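Local coordinates for protein beta-galactosidase (Bacillus circulans subsp. alkalophilus, PDB 3TTY) that hydrolyses beta-galactosides as a glycoside hydrolase with a TIM-barrel domain, and is seen with galactose in its pocket, at residues Thr282-Thr287 with Met633-Glu638; Ser331-Ala336 with Gly616-Glu621; Thr287-Asn292 with Lys429-Leu434. One frame throughout, in Å; residues are numbered along the deposited sequence.

The three contacts join the TIM barrel to the two parts of the chain that follow it. Interaction 1 and interaction 3 share Thr287 and use the same barrel helix, 284-296. Interaction 2 uses the barrel helix 326-336. Interactions 1 and 2 reach neighbouring strands of the C-terminal sheet, with centres about 9 Å apart, and Met633 O lies 2.7 Å from Glu618 N. Interaction 3 meets helix 423-435 instead, about 12 Å from interaction 1 between centres. A hydrogen bond joins the two: Ser285 OG lies 2.6 Å from Asp432 OD1. None of the segments holds a galactose-pocket residue. In the chain, helix 284-296 links strands 273-275 and 303-307, which carry Asp275 and Glu307 of the pocket.

Interaction 1. Residues Thr282-Thr287 with Met633-Glu638; sequences TPFSFT and MNHNAE
Next to His635, which meets Phe284 across the contact, Asn634 OD1 is gripped by two N-H groups of Asn636. The backbone N of Asn636 lies 2.9 Å from Asn634 OD1, above the carbonyl plane, and closes an Asx turn. Asn636 ND2 is 2.7 Å from Asn634 OD1 and tilted only a little from that plane. The amide of Asn634 is held at its other end too, with ND2 3.0 Å from Glu638 O. The contact itself is between two rings. Phe284 CB sits over the centre of the His635 ring, 4.0 Å from the centroid, in a CH-pi contact. The ring planes are only 16° from parallel, but the rings are offset so far that little of one lies over the other. Phe284 CD1 meets His635 CB at 3.6 Å. In His635 CG stands anti to the carbonyl carbon (chi1 -60°), which brings one ring face under Phe284. His635 NE2 is hydrogen-bonded to Glu618 OE1 on the adjacent strand, which limits turning of the ring. Tyr435 of helix 423-435 touches both residues. The arrangement is an interdomain joint: the first turn of a TIM-barrel helix, just after the N-cap Pro283, packs on the turn that ends a strand of the C-terminal beta domain.

Interaction 2. Residues Ser331-Ala336 with Gly616-Glu621; sequences SYQAVA and GVEVAE
Gln333 and Glu618 form the direct polar link of this buried contact. Gln333 NE2 donates to Glu618 OE1 at 2.9 Å, with an N-H...O angle of 152°. Glu618 OE1 accepts through its syn lone pair, on the side of the other carboxylate oxygen. The two side chains cross at about a right angle, and the amide and carboxylate planes are 65° apart. Both chains are extended. In Gln333 the first torsion, chi1 -165°, places CG opposite the backbone N and leads the amide out to the strand. OE1 of Glu618 has a second partner in the C-terminal domain, and OE2 is hydrogen-bonded to His337 NE2. These contacts would probably stabilise its negative charge. Gln333 NE2 is also hydrogen-bonded to Phe284 O. The apolar part is small: Ala336 CB lies 4.4 Å from Ala620 CB. A water makes the third kind of link. It donates to Ala336 O at 2.9 Å and to Glu621 O at 3.0 Å, bridging the two backbones. Strand 617-624 lies at an edge of the C-terminal antiparallel sheet and pairs with strand 627-634, whose Phe631 touches Ala336. Helix 326-336 packs through Tyr332 on helix 371-386, while Ala288 of helix 284-296 lies against both Gln333 and Glu618.

Interaction 3. Residues Thr287-Asn292 with Lys429-Leu434; sequences TAMAHN and KYYDAL
The Tyr431 ring presents one face to Met289 and its hydroxyl end to Asn292. Met289 CG stands over that face, 3.7 Å from the ring centroid, as a CH-pi contact. Met289 CB touches Tyr431 CD2 at 3.6 Å. With CG opposite the backbone N (chi1 -167°), Met289 runs along the ring toward its root, where SD lies 3.7 Å from Tyr431 CB. The sulfur is oblique to the ring, 4.5 Å from the centroid, in a Met-aromatic contact. The helix segments pass at 100°, with axes 10.5 Å apart. One is on the TIM-barrel helix that follows strand 273-275 and precedes strand 303-307 in the chain; the other belongs to the trimerisation domain. Asn292 ND2 comes in at the ring edge and donates to Tyr431 OH at 2.8 Å. Its amide plane is nearly perpendicular to the ring, at 87°. The same ND2 is also hydrogen-bonded to Thr441 O, and Asn292 OD1 accepts from Met443 N, so strand 441-444 holds the amide in place. A phenylalanine in place of Tyr431 would probably leave Asn292 ND2 without its hydroxyl partner across the helices. Ala288 CB lies 4.4 Å from Tyr431 CE2.

Interaction 1. Residues Thr282-Thr287 with Met633-Glu638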
ATOM      1  N   THR A 282      20.465  11.172  -0.082  1.00 36.01           N
ATOM      2  CA  THR A 282      21.259  10.183  -0.812  1.00 33.65           C
ATOM      3  C   THR A 282      22.709  10.146  -0.324  1.00 23.70           C
ATOM      4  O   THR A 282      23.358  11.180  -0.226  1.00 25.48           O
ATOM      5  CB  THR A 282      21.220  10.479  -2.335  1.00 30.71           C
ATOM      6  OG1 THR A 282      19.861  10.449  -2.787  1.00 38.33           O
ATOM      7  CG2 THR A 282      22.043   9.461  -3.132  1.00 27.09           C
ATOM      8  N   PRO A 283      23.223   8.949  -0.016  1.00 21.43           N
ATOM      9  CA  PRO A 283      24.641   8.848   0.359  1.00 24.62           C
ATOM     10  C   PRO A 283      25.574   9.427  -0.708  1.00 23.50           C
ATOM     11  O   PRO A 283      25.476   9.082  -1.892  1.00 25.02           O
ATOM     12  CB  PRO A 283      24.858   7.341   0.502  1.00 21.75           C
ATOM     13  CG  PRO A 283      23.505   6.797   0.817  1.00 23.14           C
ATOM     14  CD  PRO A 283      22.531   7.654   0.061  1.00 25.25           C
ATOM     15  N   PHE A 284      26.484  10.299  -0.290  1.00 20.75           N
ATOM     16  CA  PHE A 284      27.406  10.938  -1.236  1.00 23.49           C
ATOM     17  C   PHE A 284      28.242   9.902  -1.999  1.00 25.97           C
ATOM     18  O   PHE A 284      28.552  10.100  -3.180  1.00 26.88           O
ATOM     19  CB  PHE A 284      28.296  11.968  -0.525  1.00 21.40           C
ATOM     20  CG  PHE A 284      27.534  12.875   0.417  1.00 29.27           C
ATOM     21  CD1 PHE A 284      28.048  13.195   1.666  1.00 22.26           C
ATOM     22  CD2 PHE A 284      26.292  13.399   0.052  1.00 22.88           C
ATOM     23  CE1 PHE A 284      27.348  14.024   2.527  1.00 24.92           C
ATOM     24  CE2 PHE A 284      25.578  14.228   0.915  1.00 24.28           C
ATOM     25  CZ  PHE A 284      26.108  14.542   2.150  1.00 27.91           C
ATOM     26  N   SER A 285      28.588   8.801  -1.331  1.00 22.65           N
ATOM     27  CA  SER A 285      29.370   7.736  -1.960  1.00 21.95           C
ATOM     28  C   SER A 285      28.530   6.991  -2.999  1.00 24.36           C
ATOM     29  O   SER A 285      29.067   6.406  -3.944  1.00 21.73           O
ATOM     30  CB  SER A 285      29.903   6.757  -0.912  1.00 20.10           C
ATOM     31  OG  SER A 285      28.846   6.129  -0.208  1.00 17.88           O
ATOM     32  N   PHE A 286      27.212   7.022  -2.825  1.00 22.16           N
ATOM     33  CA  PHE A 286      26.333   6.445  -3.822  1.00 21.52           C
ATOM     34  C   PHE A 286      26.300   7.257  -5.115  1.00 21.42           C
ATOM     35  O   PHE A 286      26.416   6.688  -6.203  1.00 20.48           O
ATOM     36  CB  PHE A 286      24.903   6.240  -3.307  1.00 21.49           C
ATOM     37  CG  PHE A 286      23.999   5.626  -4.337  1.00 24.75           C
ATOM     38  CD1 PHE A 286      23.981   4.251  -4.526  1.00 25.41           C
ATOM     39  CD2 PHE A 286      23.216   6.419  -5.159  1.00 24.41           C
ATOM     40  CE1 PHE A 286      23.175   3.676  -5.501  1.00 26.44           C
ATOM     41  CE2 PHE A 286      22.403   5.850  -6.133  1.00 27.70           C
ATOM     42  CZ  PHE A 286      22.387   4.475  -6.305  1.00 25.56           C
ATOM     43  N   THR A 287      26.128   8.574  -5.030  1.00 21.13           N
ATOM     44  CA  THR A 287      26.119   9.326  -6.281  1.00 20.04           C
ATOM     45  C   THR A 287      27.499   9.263  -6.958  1.00 17.35           C
ATOM     46  O   THR A 287      27.595   9.261  -8.182  1.00 20.02           O
ATOM     47  CB  THR A 287      25.474  10.765  -6.192  1.00 22.19           C
ATOM     48  OG1 THR A 287      26.416  11.780  -6.583  1.00 23.44           O
ATOM     49  CG2 THR A 287      24.922  11.054  -4.834  1.00 16.75           C
ATOM     50  N   MET A 633      37.125  16.931  -2.263  1.00 28.50           N
ATOM     51  CA  MET A 633      35.764  17.409  -2.117  1.00 21.87           C
ATOM     52  C   MET A 633      35.293  17.218  -0.699  1.00 25.78           C
ATOM     53  O   MET A 633      35.159  16.097  -0.217  1.00 30.13           O
ATOM     54  CB  MET A 633      34.865  16.719  -3.134  1.00 22.28           C
ATOM     55  CG  MET A 633      35.350  17.016  -4.562  1.00 25.45           C
ATOM     56  SD  MET A 633      34.793  15.897  -5.840  1.00 30.61           S
ATOM     57  CE  MET A 633      35.608  14.365  -5.370  1.00 22.89           C
ATOM     58  N   ASN A 634      35.063  18.335  -0.025  1.00 24.40           N
ATOM     59  CA  ASN A 634      34.664  18.308   1.367  1.00 29.97           C
ATOM     60  C   ASN A 634      33.162  18.379   1.498  1.00 29.62           C
ATOM     61  O   ASN A 634      32.589  19.446   1.355  1.00 29.45           O
ATOM     62  CB  ASN A 634      35.295  19.479   2.120  1.00 26.76           C
ATOM     63  CG  ASN A 634      34.935  19.480   3.585  1.00 32.78           C
ATOM     64  OD1 ASN A 634      34.350  18.516   4.095  1.00 30.53           O
ATOM     65  ND2 ASN A 634      35.286  20.561   4.282  1.00 31.30           N
ATOM     66  N   HIS A 635      32.530  17.247   1.781  1.00 27.43           N
ATOM     67  CA  HIS A 635      31.080  17.198   1.949  1.00 27.69           C
ATOM     68  C   HIS A 635      30.596  17.721   3.307  1.00 29.89           C
ATOM     69  O   HIS A 635      29.398  17.958   3.495  1.00 25.51           O
ATOM     70  CB  HIS A 635      30.571  15.769   1.717  1.00 30.16           C
ATOM     71  CG  HIS A 635      30.872  15.239   0.345  1.00 27.99           C
ATOM     72  ND1 HIS A 635      30.127  15.579  -0.762  1.00 26.14           N
ATOM     73  CD2 HIS A 635      31.832  14.391  -0.094  1.00 25.66           C
ATOM     74  CE1 HIS A 635      30.617  14.968  -1.825  1.00 24.94           C
ATOM     75  NE2 HIS A 635      31.653  14.241  -1.448  1.00 24.96           N
ATOM     76  N   ASN A 636      31.521  17.898   4.250  1.00 30.67           N
ATOM     77  CA  ASN A 636      31.170  18.391   5.586  1.00 30.74           C
ATOM     78  C   ASN A 636      30.742  19.856   5.584  1.00 29.93           C
ATOM     79  O   ASN A 636      31.189  20.641   4.747  1.00 29.60           O
ATOM     80  CB  ASN A 636      32.338  18.213   6.559  1.00 26.44           C
ATOM     81  CG  ASN A 636      32.828  16.793   6.622  1.00 28.80           C
ATOM     82  OD1 ASN A 636      32.279  15.968   7.352  1.00 29.77           O
ATOM     83  ND2 ASN A 636      33.875  16.496   5.865  1.00 29.32           N
ATOM     84  N   ALA A 637      29.879  20.220   6.530  1.00 35.06           N
ATOM     85  CA  ALA A 637      29.432  21.608   6.667  1.00 34.39           C
ATOM     86  C   ALA A 637      30.470  22.445   7.419  1.00 33.87           C
ATOM     87  O   ALA A 637      30.227  23.610   7.746  1.00 33.34           O
ATOM     88  CB  ALA A 637      28.076  21.670   7.375  1.00 27.07           C
ATOM     89  N   GLU A 638      31.625  21.842   7.685  1.00 31.44           N
ATOM     90  CA  GLU A 638      32.683  22.500   8.441  1.00 38.30           C
ATOM     91  C   GLU A 638      33.996  22.448   7.665  1.00 38.07           C
ATOM     92  O   GLU A 638      34.239  21.521   6.889  1.00 33.57           O
ATOM     93  CB  GLU A 638      32.861  21.830   9.812  1.00 42.88           C
ATOM     94  CG  GLU A 638      31.561  21.667  10.628  1.00 43.91           C
ATOM     95  CD  GLU A 638      30.993  20.242  10.587  1.00 55.30           C
ATOM     96  OE1 GLU A 638      31.773  19.278  10.384  1.00 50.11           O
ATOM     97  OE2 GLU A 638      29.759  20.086  10.764  1.00 51.48           O
TER

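Interaction 2. Residues Ser331-Ala336 with Gly616-Glu621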
ATOM      1  N   SER A 331      28.676  19.233  -8.767  1.00 22.65           N
ATOM      2  CA  SER A 331      29.133  19.379 -10.157  1.00 21.02           C
ATOM      3  C   SER A 331      30.565  18.878 -10.313  1.00 21.47           C
ATOM      4  O   SER A 331      30.857  18.119 -11.232  1.00 19.62           O
ATOM      5  CB  SER A 331      29.055  20.840 -10.637  1.00 21.07           C
ATOM      6  OG  SER A 331      27.742  21.361 -10.541  1.00 21.00           O
ATOM      7  N   TYR A 332      31.462  19.315  -9.428  1.00 20.41           N
ATOM      8  CA  TYR A 332      32.839  18.831  -9.480  1.00 21.16           C
ATOM      9  C   TYR A 332      32.956  17.359  -9.082  1.00 23.40           C
ATOM     10  O   TYR A 332      33.904  16.675  -9.483  1.00 22.51           O
ATOM     11  CB  TYR A 332      33.780  19.695  -8.643  1.00 23.82           C
ATOM     12  CG  TYR A 332      34.107  21.016  -9.298  1.00 23.73           C
ATOM     13  CD1 TYR A 332      34.730  21.058 -10.539  1.00 24.85           C
ATOM     14  CD2 TYR A 332      33.787  22.216  -8.681  1.00 20.55           C
ATOM     15  CE1 TYR A 332      35.023  22.267 -11.155  1.00 23.46           C
ATOM     16  CE2 TYR A 332      34.075  23.422  -9.285  1.00 25.07           C
ATOM     17  CZ  TYR A 332      34.691  23.439 -10.520  1.00 23.67           C
ATOM     18  OH  TYR A 332      34.985  24.636 -11.111  1.00 25.77           O
ATOM     19  N   GLN A 333      31.999  16.867  -8.300  1.00 18.71           N
ATOM     20  CA  GLN A 333      31.982  15.446  -8.007  1.00 23.58           C
ATOM     21  C   GLN A 333      31.779  14.664  -9.308  1.00 19.90           C
ATOM     22  O   GLN A 333      32.443  13.656  -9.534  1.00 24.87           O
ATOM     23  CB  GLN A 333      30.920  15.072  -6.969  1.00 22.60           C
ATOM     24  CG  GLN A 333      31.129  13.667  -6.389  1.00 23.85           C
ATOM     25  CD  GLN A 333      29.967  13.213  -5.529  1.00 24.39           C
ATOM     26  OE1 GLN A 333      28.811  13.551  -5.799  1.00 20.50           O
ATOM     27  NE2 GLN A 333      30.269  12.443  -4.481  1.00 20.16           N
ATOM     28  N   ALA A 334      30.876  15.137 -10.160  1.00 18.07           N
ATOM     29  CA  ALA A 334      30.674  14.512 -11.457  1.00 18.74           C
ATOM     30  C   ALA A 334      31.959  14.558 -12.279  1.00 21.49           C
ATOM     31  O   ALA A 334      32.408  13.536 -12.812  1.00 19.71           O
ATOM     32  CB  ALA A 334      29.546  15.170 -12.197  1.00 19.23           C
ATOM     33  N   VAL A 335      32.564  15.737 -12.367  1.00 20.26           N
ATOM     34  CA  VAL A 335      33.779  15.889 -13.153  1.00 17.58           C
ATOM     35  C   VAL A 335      34.869  14.944 -12.648  1.00 21.38           C
ATOM     36  O   VAL A 335      35.571  14.307 -13.435  1.00 22.28           O
ATOM     37  CB  VAL A 335      34.294  17.341 -13.121  1.00 23.13           C
ATOM     38  CG1 VAL A 335      35.595  17.461 -13.921  1.00 15.17           C
ATOM     39  CG2 VAL A 335      33.221  18.293 -13.650  1.00 14.40           C
ATOM     40  N   ALA A 336      34.986  14.857 -11.325  1.00 23.35           N
ATOM     41  CA  ALA A 336      35.958  14.000 -10.657  1.00 19.64           C
ATOM     42  C   ALA A 336      35.832  12.541 -11.104  1.00 25.57           C
ATOM     43  O   ALA A 336      36.805  11.786 -11.072  1.00 23.78           O
ATOM     44  CB  ALA A 336      35.768  14.094  -9.150  1.00 19.57           C
ATOM     45  N   GLY A 616      34.322  12.231   5.154  1.00 30.95           N
ATOM     46  CA  GLY A 616      33.484  13.089   4.343  1.00 27.31           C
ATOM     47  C   GLY A 616      34.268  13.956   3.385  1.00 26.07           C
ATOM     48  O   GLY A 616      33.700  14.792   2.698  1.00 26.31           O
ATOM     49  N   VAL A 617      35.580  13.771   3.349  1.00 25.31           N
ATOM     50  CA  VAL A 617      36.397  14.484   2.385  1.00 26.60           C
ATOM     51  C   VAL A 617      36.787  13.499   1.298  1.00 26.93           C
ATOM     52  O   VAL A 617      37.704  12.694   1.459  1.00 25.12           O
ATOM     53  CB  VAL A 617      37.655  15.107   3.023  1.00 28.81           C
ATOM     54  CG1 VAL A 617      38.562  15.714   1.943  1.00 22.46           C
ATOM     55  CG2 VAL A 617      37.255  16.149   4.060  1.00 30.39           C
ATOM     56  N   GLU A 618      36.072  13.563   0.189  1.00 23.64           N
ATOM     57  CA  GLU A 618      36.257  12.604  -0.876  1.00 23.70           C
ATOM     58  C   GLU A 618      37.439  12.973  -1.760  1.00 24.80           C
ATOM     59  O   GLU A 618      37.609  14.132  -2.149  1.00 22.24           O
ATOM     60  CB  GLU A 618      34.981  12.510  -1.705  1.00 22.30           C
ATOM     61  CG  GLU A 618      35.123  11.697  -2.974  1.00 22.76           C
ATOM     62  CD  GLU A 618      33.871  11.757  -3.815  1.00 22.91           C
ATOM     63  OE1 GLU A 618      32.915  12.449  -3.404  1.00 23.18           O
ATOM     64  OE2 GLU A 618      33.852  11.130  -4.892  1.00 23.72           O
ATOM     65  N   VAL A 619      38.266  11.984  -2.070  1.00 21.20           N
ATOM     66  CA  VAL A 619      39.327  12.202  -3.031  1.00 22.32           C
ATOM     67  C   VAL A 619      39.244  11.216  -4.197  1.00 23.06           C
ATOM     68  O   VAL A 619      39.120  10.011  -3.993  1.00 21.47           O
ATOM     69  CB  VAL A 619      40.709  12.114  -2.372  1.00 21.57           C
ATOM     70  CG1 VAL A 619      41.787  12.482  -3.378  1.00 20.47           C
ATOM     71  CG2 VAL A 619      40.769  13.023  -1.152  1.00 24.11           C
ATOM     72  N   ALA A 620      39.318  11.735  -5.417  1.00 20.12           N
ATOM     73  CA  ALA A 620      39.291  10.889  -6.597  1.00 19.72           C
ATOM     74  C   ALA A 620      40.257  11.435  -7.632  1.00 25.41           C
ATOM     75  O   ALA A 620      40.580  12.620  -7.623  1.00 24.35           O
ATOM     76  CB  ALA A 620      37.881  10.806  -7.164  1.00 22.91           C
ATOM     77  N   GLU A 621      40.706  10.575  -8.539  1.00 23.81           N
ATOM     78  CA  GLU A 621      41.778  10.947  -9.439  1.00 25.78           C
ATOM     79  C   GLU A 621      41.419  10.743 -10.900  1.00 26.63           C
ATOM     80  O   GLU A 621      40.849   9.720 -11.273  1.00 29.50           O
ATOM     81  CB  GLU A 621      43.049  10.145  -9.115  1.00 23.96           C
ATOM     82  CG  GLU A 621      44.237  10.486 -10.030  1.00 24.33           C
ATOM     83  CD  GLU A 621      45.369   9.458  -9.954  1.00 31.73           C
ATOM     84  OE1 GLU A 621      45.091   8.255 -10.147  1.00 29.28           O
ATOM     85  OE2 GLU A 621      46.531   9.851  -9.693  1.00 28.53           O
TER
HETATM   86  O   HOH W   1      37.966   9.194 -10.725  1.00 21.25           O

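Interaction 3. Residues Thr287-Asn292 with Lys429-Leu434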
ATOM      1  N   THR A 287      26.128   8.574  -5.030  1.00 21.13           N
ATOM      2  CA  THR A 287      26.119   9.326  -6.281  1.00 20.04           C
ATOM      3  C   THR A 287      27.499   9.263  -6.958  1.00 17.35           C
ATOM      4  O   THR A 287      27.595   9.261  -8.182  1.00 20.02           O
ATOM      5  CB  THR A 287      25.474  10.765  -6.192  1.00 22.19           C
ATOM      6  OG1 THR A 287      26.416  11.780  -6.583  1.00 23.44           O
ATOM      7  CG2 THR A 287      24.922  11.054  -4.834  1.00 16.75           C
ATOM      8  N   ALA A 288      28.561   9.138  -6.171  1.00 18.19           N
ATOM      9  CA  ALA A 288      29.886   8.902  -6.747  1.00 19.36           C
ATOM     10  C   ALA A 288      29.928   7.552  -7.490  1.00 23.93           C
ATOM     11  O   ALA A 288      30.469   7.438  -8.599  1.00 22.85           O
ATOM     12  CB  ALA A 288      30.961   8.948  -5.657  1.00 21.55           C
ATOM     13  N   MET A 289      29.355   6.525  -6.872  1.00 22.26           N
ATOM     14  CA  MET A 289      29.280   5.213  -7.502  1.00 22.41           C
ATOM     15  C   MET A 289      28.496   5.271  -8.823  1.00 21.18           C
ATOM     16  O   MET A 289      28.843   4.581  -9.787  1.00 18.55           O
ATOM     17  CB  MET A 289      28.673   4.175  -6.541  1.00 21.23           C
ATOM     18  CG  MET A 289      28.846   2.732  -7.013  1.00 20.82           C
ATOM     19  SD  MET A 289      28.102   1.504  -5.929  1.00 20.53           S
ATOM     20  CE  MET A 289      26.408   2.088  -5.857  1.00 25.01           C
ATOM     21  N   ALA A 290      27.459   6.104  -8.875  1.00 18.71           N
ATOM     22  CA  ALA A 290      26.689   6.275 -10.114  1.00 20.03           C
ATOM     23  C   ALA A 290      27.465   6.979 -11.251  1.00 19.64           C
ATOM     24  O   ALA A 290      27.430   6.531 -12.401  1.00 17.59           O
ATOM     25  CB  ALA A 290      25.345   6.976  -9.838  1.00 16.79           C
ATOM     26  N   HIS A 291      28.156   8.076 -10.939  1.00 17.85           N
ATOM     27  CA  HIS A 291      28.992   8.725 -11.941  1.00 17.28           C
ATOM     28  C   HIS A 291      30.011   7.699 -12.407  1.00 18.50           C
ATOM     29  O   HIS A 291      30.294   7.566 -13.603  1.00 19.01           O
ATOM     30  CB  HIS A 291      29.761   9.918 -11.360  1.00 16.93           C
ATOM     31  CG  HIS A 291      28.908  11.078 -10.940  1.00 18.76           C
ATOM     32  ND1 HIS A 291      28.118  11.785 -11.818  1.00 14.64           N
ATOM     33  CD2 HIS A 291      28.773  11.690  -9.737  1.00 18.93           C
ATOM     34  CE1 HIS A 291      27.509  12.764 -11.171  1.00 16.56           C
ATOM     35  NE2 HIS A 291      27.893  12.727  -9.907  1.00 18.25           N
ATOM     36  N   ASN A 292      30.585   6.995 -11.433  1.00 18.34           N
ATOM     37  CA  ASN A 292      31.587   5.974 -11.698  1.00 17.79           C
ATOM     38  C   ASN A 292      31.069   4.946 -12.699  1.00 17.72           C
ATOM     39  O   ASN A 292      31.715   4.663 -13.704  1.00 17.35           O
ATOM     40  CB  ASN A 292      31.983   5.284 -10.395  1.00 18.63           C
ATOM     41  CG  ASN A 292      33.351   4.628 -10.469  1.00 21.65           C
ATOM     42  OD1 ASN A 292      33.682   3.941 -11.445  1.00 19.68           O
ATOM     43  ND2 ASN A 292      34.153   4.838  -9.434  1.00 18.52           N
ATOM     44  N   LYS A 429      27.968  -1.298  -0.432  1.00 20.69           N
ATOM     45  CA  LYS A 429      28.700  -1.499   0.825  1.00 20.64           C
ATOM     46  C   LYS A 429      30.184  -1.662   0.538  1.00 22.47           C
ATOM     47  O   LYS A 429      31.028  -1.195   1.305  1.00 21.16           O
ATOM     48  CB  LYS A 429      28.183  -2.710   1.601  1.00 18.78           C
ATOM     49  CG  LYS A 429      26.817  -2.513   2.226  1.00 22.39           C
ATOM     50  CD  LYS A 429      26.308  -3.807   2.835  1.00 20.46           C
ATOM     51  CE  LYS A 429      24.990  -3.574   3.549  1.00 20.45           C
ATOM     52  NZ  LYS A 429      24.319  -4.840   3.881  1.00 17.50           N
ATOM     53  N   TYR A 430      30.502  -2.322  -0.573  1.00 21.84           N
ATOM     54  CA  TYR A 430      31.897  -2.549  -0.938  1.00 22.61           C
ATOM     55  C   TYR A 430      32.499  -1.290  -1.544  1.00 23.55           C
ATOM     56  O   TYR A 430      33.648  -0.943  -1.262  1.00 25.04           O
ATOM     57  CB  TYR A 430      32.041  -3.754  -1.885  1.00 18.28           C
ATOM     58  CG  TYR A 430      32.013  -5.075  -1.140  1.00 21.63           C
ATOM     59  CD1 TYR A 430      33.191  -5.677  -0.696  1.00 22.63           C
ATOM     60  CD2 TYR A 430      30.812  -5.697  -0.841  1.00 17.59           C
ATOM     61  CE1 TYR A 430      33.160  -6.869   0.017  1.00 18.53           C
ATOM     62  CE2 TYR A 430      30.777  -6.882  -0.140  1.00 18.22           C
ATOM     63  CZ  TYR A 430      31.949  -7.470   0.283  1.00 21.04           C
ATOM     64  OH  TYR A 430      31.895  -8.657   0.986  1.00 16.47           O
ATOM     65  N   TYR A 431      31.721  -0.601  -2.372  1.00 20.72           N
ATOM     66  CA  TYR A 431      32.189   0.639  -2.978  1.00 23.06           C
ATOM     67  C   TYR A 431      32.453   1.728  -1.923  1.00 22.17           C
ATOM     68  O   TYR A 431      33.464   2.407  -1.976  1.00 19.65           O
ATOM     69  CB  TYR A 431      31.204   1.139  -4.030  1.00 20.12           C
ATOM     70  CG  TYR A 431      31.720   2.329  -4.811  1.00 25.88           C
ATOM     71  CD1 TYR A 431      32.482   2.151  -5.962  1.00 25.07           C
ATOM     72  CD2 TYR A 431      31.458   3.634  -4.391  1.00 21.35           C
ATOM     73  CE1 TYR A 431      32.954   3.236  -6.684  1.00 23.24           C
ATOM     74  CE2 TYR A 431      31.926   4.723  -5.108  1.00 20.78           C
ATOM     75  CZ  TYR A 431      32.676   4.520  -6.246  1.00 21.55           C
ATOM     76  OH  TYR A 431      33.151   5.591  -6.952  1.00 22.44           O
ATOM     77  N   ASP A 432      31.529   1.867  -0.976  1.00 22.51           N
ATOM     78  CA  ASP A 432      31.644   2.802   0.140  1.00 20.67           C
ATOM     79  C   ASP A 432      32.971   2.595   0.858  1.00 25.39           C
ATOM     80  O   ASP A 432      33.739   3.535   1.051  1.00 25.99           O
ATOM     81  CB  ASP A 432      30.492   2.556   1.113  1.00 21.64           C
ATOM     82  CG  ASP A 432      30.217   3.737   2.028  1.00 28.74           C
ATOM     83  OD1 ASP A 432      30.313   4.897   1.572  1.00 27.19           O
ATOM     84  OD2 ASP A 432      29.880   3.499   3.213  1.00 30.80           O
ATOM     85  N   ALA A 433      33.241   1.350   1.238  1.00 21.34           N
ATOM     86  CA  ALA A 433      34.455   1.002   1.960  1.00 20.73           C
ATOM     87  C   ALA A 433      35.702   1.489   1.231  1.00 24.76           C
ATOM     88  O   ALA A 433      36.666   1.918   1.863  1.00 28.73           O
ATOM     89  CB  ALA A 433      34.524  -0.515   2.196  1.00 20.79           C
ATOM     90  N   LEU A 434      35.688   1.416  -0.095  1.00 22.78           N
ATOM     91  CA  LEU A 434      36.811   1.921  -0.878  1.00 24.47           C
ATOM     92  C   LEU A 434      36.792   3.449  -0.856  1.00 26.48           C
ATOM     93  O   LEU A 434      37.811   4.089  -0.597  1.00 22.03           O
ATOM     94  CB  LEU A 434      36.755   1.390  -2.309  1.00 22.71           C
ATOM     95  CG  LEU A 434      37.076  -0.110  -2.477  1.00 24.84           C
ATOM     96  CD1 LEU A 434      36.346  -0.707  -3.667  1.00 18.46           C
ATOM     97  CD2 LEU A 434      38.571  -0.328  -2.628  1.00 21.73           C
TER